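Local coordinates for DNA methyltransferase (PDB 4ONQ), which probably methylates cytosine at carbon 5 in DNA, using S-adenosylmethionine, whose analogue sinefungin occupies its catalytic domain here, at residues 42-47 with 54-59; 167-170 with 174-177. The protein carries 5 engineered substitutions. One frame throughout, in Å; residues are numbered along the deposited sequence.

Interaction 1. Residues 42-47 with 54-59; sequences YENVAL and DTISSS. Engineered in segment 54-59: Ser58 (natural residue Arg), Ser59 (natural residue Phe).
Ile56 meets the strand at two side chains, Asn44 and Tyr42, using a different branch for each. Its CD1 lies 3.4 Å from Asn44 ND2, a methyl-to-amide van der Waals contact. Its CG2 approaches Tyr42 CE2 at 4.3 Å, obliquely to the ring. The split follows from the first torsion of Ile56: CG1 stands beside the backbone N (chi1 -69°) and carries CD1 out to the amide, while CG2 takes the position anti to that N and turns to the ring. Only 98 Å² is buried between the segments, and the nearest CA atoms, those of Asn44 and Ile56, are 9.4 Å apart, so one isoleucine bridges helix 50-59 and strand 39-45, a strand of the mixed sheet in this class I-like methyltransferase domain. Further out, Asn44 OD1 accepts a bent bond from Val45 N at 3.0 Å (136° at the hydrogen), which helps fix the amide's rotation. Phe338 of helix 337-352 meets both the Tyr42 ring and Ile56, and Ile83 of the adjacent strand also touches Ile56. On the helix, the engineered Ser58 and Ser59 both bond through OG to Thr55 O, which also accepts from Ser59 N.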
loop_
_atom_site.group_PDB
_atom_site.type_symbol
_atom_site.label_atom_id
_atom_site.label_comp_id
_atom_site.label_asym_id
_atom_site.label_seq_id
_atom_site.Cartn_x
_atom_site.Cartn_y
_atom_site.Cartn_z
ATOM N N TYR A 42 -10.985 3.051 1.349
ATOM C CA TYR A 42 -10.325 4.149 0.658
ATOM C C TYR A 42 -9.020 4.517 1.351
ATOM O O TYR A 42 -8.976 4.664 2.570
ATOM C CB TYR A 42 -11.228 5.388 0.584
ATOM C CG TYR A 42 -10.558 6.520 -0.155
ATOM C CD1 TYR A 42 -10.456 6.494 -1.537
ATOM C CD2 TYR A 42 -9.989 7.587 0.525
ATOM C CE1 TYR A 42 -9.827 7.502 -2.223
ATOM C CE2 TYR A 42 -9.353 8.609 -0.160
ATOM C CZ TYR A 42 -9.274 8.559 -1.536
ATOM O OH TYR A 42 -8.646 9.560 -2.246
ATOM N N GLU A 43 -7.959 4.683 0.568
ATOM C CA GLU A 43 -6.652 5.006 1.124
ATOM C C GLU A 43 -6.152 6.349 0.614
ATOM O O GLU A 43 -6.240 6.640 -0.578
ATOM C CB GLU A 43 -5.644 3.912 0.774
ATOM C CG GLU A 43 -4.215 4.211 1.206
ATOM C CD GLU A 43 -3.253 4.320 0.035
ATOM O OE1 GLU A 43 -3.718 4.520 -1.107
ATOM O OE2 GLU A 43 -2.031 4.201 0.257
ATOM N N ASN A 44 -5.628 7.171 1.516
ATOM C CA ASN A 44 -4.998 8.415 1.099
ATOM C C ASN A 44 -3.800 8.743 1.972
ATOM O O ASN A 44 -3.663 8.203 3.068
ATOM C CB ASN A 44 -6.004 9.566 1.117
ATOM C CG ASN A 44 -5.877 10.467 -0.095
ATOM O OD1 ASN A 44 -4.799 10.593 -0.681
ATOM N ND2 ASN A 44 -6.982 11.089 -0.486
ATOM N N VAL A 45 -2.931 9.620 1.478
ATOM C CA VAL A 45 -1.786 10.093 2.251
ATOM C C VAL A 45 -2.254 10.642 3.593
ATOM O O VAL A 45 -3.228 11.385 3.655
ATOM C CB VAL A 45 -1.031 11.203 1.500
ATOM C CG1 VAL A 45 0.188 11.650 2.294
ATOM C CG2 VAL A 45 -0.627 10.725 0.115
ATOM N N ALA A 46 -1.571 10.259 4.667
ATOM C CA ALA A 46 -1.924 10.733 5.999
ATOM C C ALA A 46 -1.735 12.244 6.133
ATOM O O ALA A 46 -2.649 12.954 6.549
ATOM C CB ALA A 46 -1.112 10.008 7.056
ATOM N N LEU A 47 -0.549 12.731 5.784
ATOM C CA LEU A 47 -0.237 14.146 5.952
ATOM C C LEU A 47 -0.909 15.008 4.891
ATOM O O LEU A 47 -0.555 14.962 3.716
ATOM C CB LEU A 47 1.273 14.377 5.957
ATOM C CG LEU A 47 1.937 14.222 7.328
ATOM C CD1 LEU A 47 1.145 14.986 8.379
ATOM C CD2 LEU A 47 2.091 12.764 7.718
ATOM N N ASP A 54 -11.308 16.610 6.103
ATOM C CA ASP A 54 -12.698 16.971 6.360
ATOM C C ASP A 54 -13.573 16.700 5.130
ATOM O O ASP A 54 -14.631 16.076 5.238
ATOM C CB ASP A 54 -12.816 18.430 6.802
ATOM C CG ASP A 54 -12.392 18.637 8.248
ATOM O OD1 ASP A 54 -12.408 17.654 9.023
ATOM O OD2 ASP A 54 -12.053 19.784 8.612
ATOM N N THR A 55 -13.112 17.155 3.968
ATOM C CA THR A 55 -13.811 16.935 2.703
ATOM C C THR A 55 -14.005 15.452 2.403
ATOM O O THR A 55 -15.100 15.018 2.035
ATOM C CB THR A 55 -13.040 17.554 1.520
ATOM O OG1 THR A 55 -12.909 18.968 1.711
ATOM C CG2 THR A 55 -13.763 17.281 0.204
ATOM N N ILE A 56 -12.931 14.683 2.553
ATOM C CA ILE A 56 -12.967 13.248 2.292
ATOM C C ILE A 56 -13.964 12.545 3.205
ATOM O O ILE A 56 -14.747 11.711 2.748
ATOM C CB ILE A 56 -11.568 12.609 2.429
ATOM C CG1 ILE A 56 -10.658 13.083 1.292
ATOM C CG2 ILE A 56 -11.669 11.093 2.419
ATOM C CD1 ILE A 56 -9.193 12.710 1.477
ATOM N N SER A 57 -13.947 12.894 4.489
ATOM C CA SER A 57 -14.903 12.327 5.438
ATOM C C SER A 57 -16.343 12.677 5.070
ATOM O O SER A 57 -17.209 11.803 5.042
ATOM C CB SER A 57 -14.602 12.787 6.864
ATOM O OG SER A 57 -13.393 12.221 7.339
ATOM N N SER A 58 -16.597 13.952 4.786
ATOM C CA SER A 58 -17.946 14.393 4.448
ATOM C C SER A 58 -18.446 13.703 3.188
ATOM O O SER A 58 -19.628 13.379 3.077
ATOM C CB SER A 58 -18.005 15.914 4.279
ATOM O OG SER A 58 -17.390 16.332 3.072
ATOM N N SER A 59 -17.540 13.467 2.245
ATOM C CA SER A 59 -17.904 12.817 0.994
ATOM C C SER A 59 -18.159 11.329 1.202
ATOM O O SER A 59 -18.919 10.709 0.458
ATOM C CB SER A 59 -16.815 13.020 -0.058
ATOM O OG SER A 59 -16.656 14.392 -0.366
#

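Interaction 2. Residues 167-170 with 174-177; sequences VWVG and VAPL
Val167 and Ala175 form the hydrogen-bonded pair of this antiparallel hairpin, and all four of their backbone polar atoms are engaged. Val167 N gives a nearly straight bond to Ala175 O, 2.9 Å long with 170° at the hydrogen. The return bond, from Ala175 N to Val167 O, is equally short but more bent, at 147°. Val167 O is also approached by Val174 CA at 3.2 Å, a CA-H...O contact that adds to the conventional bond. At the neighbouring non-hydrogen-bonded pair, the link between Trp168 and Val174 is made by side chains. Val174 CG1 sits over the six-membered ring of Trp168, 3.3 Å from its centroid and 9° off the normal, a close CH-pi contact. Trp168 CG stands beside its own backbone N (chi1 -61°), which raises the indole alongside Val174. Beyond the hairpin, the indole NE1 bonds to Asp117 OD2, the backbone O of Trp168 accepts from Ser109 OG, and Trp113 meets the indole edge-to-face. A leucine in place of Trp168 would probably leave Val174 CG1 without its aromatic face and Asp117 without the indole N-H. On the face of Val167 and Ala175, Ala175 CB is met at 4.0 Å by Val169 CG2, although Val169 does not point there, and Val167 CG1 meets CD2 of the loop residue Leu177. Val169 and Gly170 both face Lys173, a classic beta bulge next to the turn. The chemistry thus implies two complementary restraints: paired amides set the register, and the indole joins the hairpin to the surrounding chain through apolar and polar contacts together.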
loop_
_atom_site.group_PDB
_atom_site.type_symbol
_atom_site.label_atom_id
_atom_site.label_comp_id
_atom_site.label_asym_id
_atom_site.label_seq_id
_atom_site.Cartn_x
_atom_site.Cartn_y
_atom_site.Cartn_z
ATOM N N VAL A 167 20.776 2.619 1.237
ATOM C CA VAL A 167 21.183 1.582 2.169
ATOM C C VAL A 167 22.642 1.228 1.909
ATOM O O VAL A 167 23.120 1.350 0.789
ATOM C CB VAL A 167 20.297 0.329 2.020
ATOM C CG1 VAL A 167 18.848 0.654 2.402
ATOM C CG2 VAL A 167 20.364 -0.208 0.591
ATOM N N TRP A 168 23.348 0.802 2.949
ATOM C CA TRP A 168 24.754 0.440 2.810
ATOM C C TRP A 168 24.893 -0.953 2.223
ATOM O O TRP A 168 24.255 -1.889 2.693
ATOM C CB TRP A 168 25.479 0.529 4.156
ATOM C CG TRP A 168 25.450 1.910 4.728
ATOM C CD1 TRP A 168 24.497 2.442 5.553
ATOM C CD2 TRP A 168 26.411 2.950 4.501
ATOM N NE1 TRP A 168 24.811 3.748 5.859
ATOM C CE2 TRP A 168 25.980 4.083 5.226
ATOM C CE3 TRP A 168 27.593 3.034 3.755
ATOM C CZ2 TRP A 168 26.691 5.283 5.229
ATOM C CZ3 TRP A 168 28.296 4.227 3.757
ATOM C CH2 TRP A 168 27.840 5.337 4.490
ATOM N N VAL A 169 25.719 -1.081 1.186
ATOM C CA VAL A 169 25.922 -2.371 0.525
ATOM C C VAL A 169 27.391 -2.764 0.474
ATOM O O VAL A 169 27.742 -3.846 0.011
ATOM C CB VAL A 169 25.350 -2.372 -0.905
ATOM C CG1 VAL A 169 23.833 -2.252 -0.858
ATOM C CG2 VAL A 169 25.964 -1.248 -1.719
ATOM N N GLY A 170 28.246 -1.873 0.949
ATOM C CA GLY A 170 29.665 -2.149 1.030
ATOM C C GLY A 170 30.291 -1.022 1.815
ATOM O O GLY A 170 29.607 -0.057 2.158
ATOM N N VAL A 174 26.908 3.308 -0.537
ATOM C CA VAL A 174 25.466 3.277 -0.364
ATOM C C VAL A 174 24.828 3.113 -1.724
ATOM O O VAL A 174 25.431 3.431 -2.751
ATOM C CB VAL A 174 24.903 4.556 0.284
ATOM C CG1 VAL A 174 25.322 4.650 1.744
ATOM C CG2 VAL A 174 25.329 5.777 -0.500
ATOM N N ALA A 175 23.594 2.627 -1.723
ATOM C CA ALA A 175 22.875 2.366 -2.957
ATOM C C ALA A 175 21.393 2.601 -2.743
ATOM O O ALA A 175 20.883 2.429 -1.639
ATOM C CB ALA A 175 23.124 0.937 -3.407
ATOM N N PRO A 176 20.692 3.007 -3.801
ATOM C CA PRO A 176 19.234 2.983 -3.673
ATOM C C PRO A 176 18.743 1.534 -3.620
ATOM O O PRO A 176 19.470 0.629 -4.044
ATOM C CB PRO A 176 18.758 3.666 -4.956
ATOM C CG PRO A 176 19.881 3.440 -5.945
ATOM C CD PRO A 176 21.147 3.425 -5.138
ATOM N N LEU A 177 17.546 1.317 -3.085
ATOM C CA LEU A 177 16.939 -0.006 -3.106
ATOM C C LEU A 177 16.748 -0.488 -4.540
ATOM O O LEU A 177 16.343 0.283 -5.409
ATOM C CB LEU A 177 15.577 0.035 -2.419
ATOM C CG LEU A 177 15.589 0.427 -0.944
ATOM C CD1 LEU A 177 14.204 0.899 -0.529
ATOM C CD2 LEU A 177 16.060 -0.748 -0.086
#

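In the fold
Along the chain, interaction 1 comes first: residues 42-47 and 54-59 close a short connection, six residues long and mostly helical, at the junction of strand 39-45 with helix 50-59. The chain then runs through the strands 66-69 and 79-84 and several helices before interaction 2 closes the tight turn of the hairpin 166-170/173-176. The two loops are in series, neither nesting nor crossing. Their centres are 35 Å apart, their nearest atoms about 17 Å, and they lie on opposite sides of the chain's centre. Interaction 1 joins a helix to the seven-stranded mixed sheet, while interaction 2 holds together a separate two-stranded sheet beside helices 132-143 and 179-186.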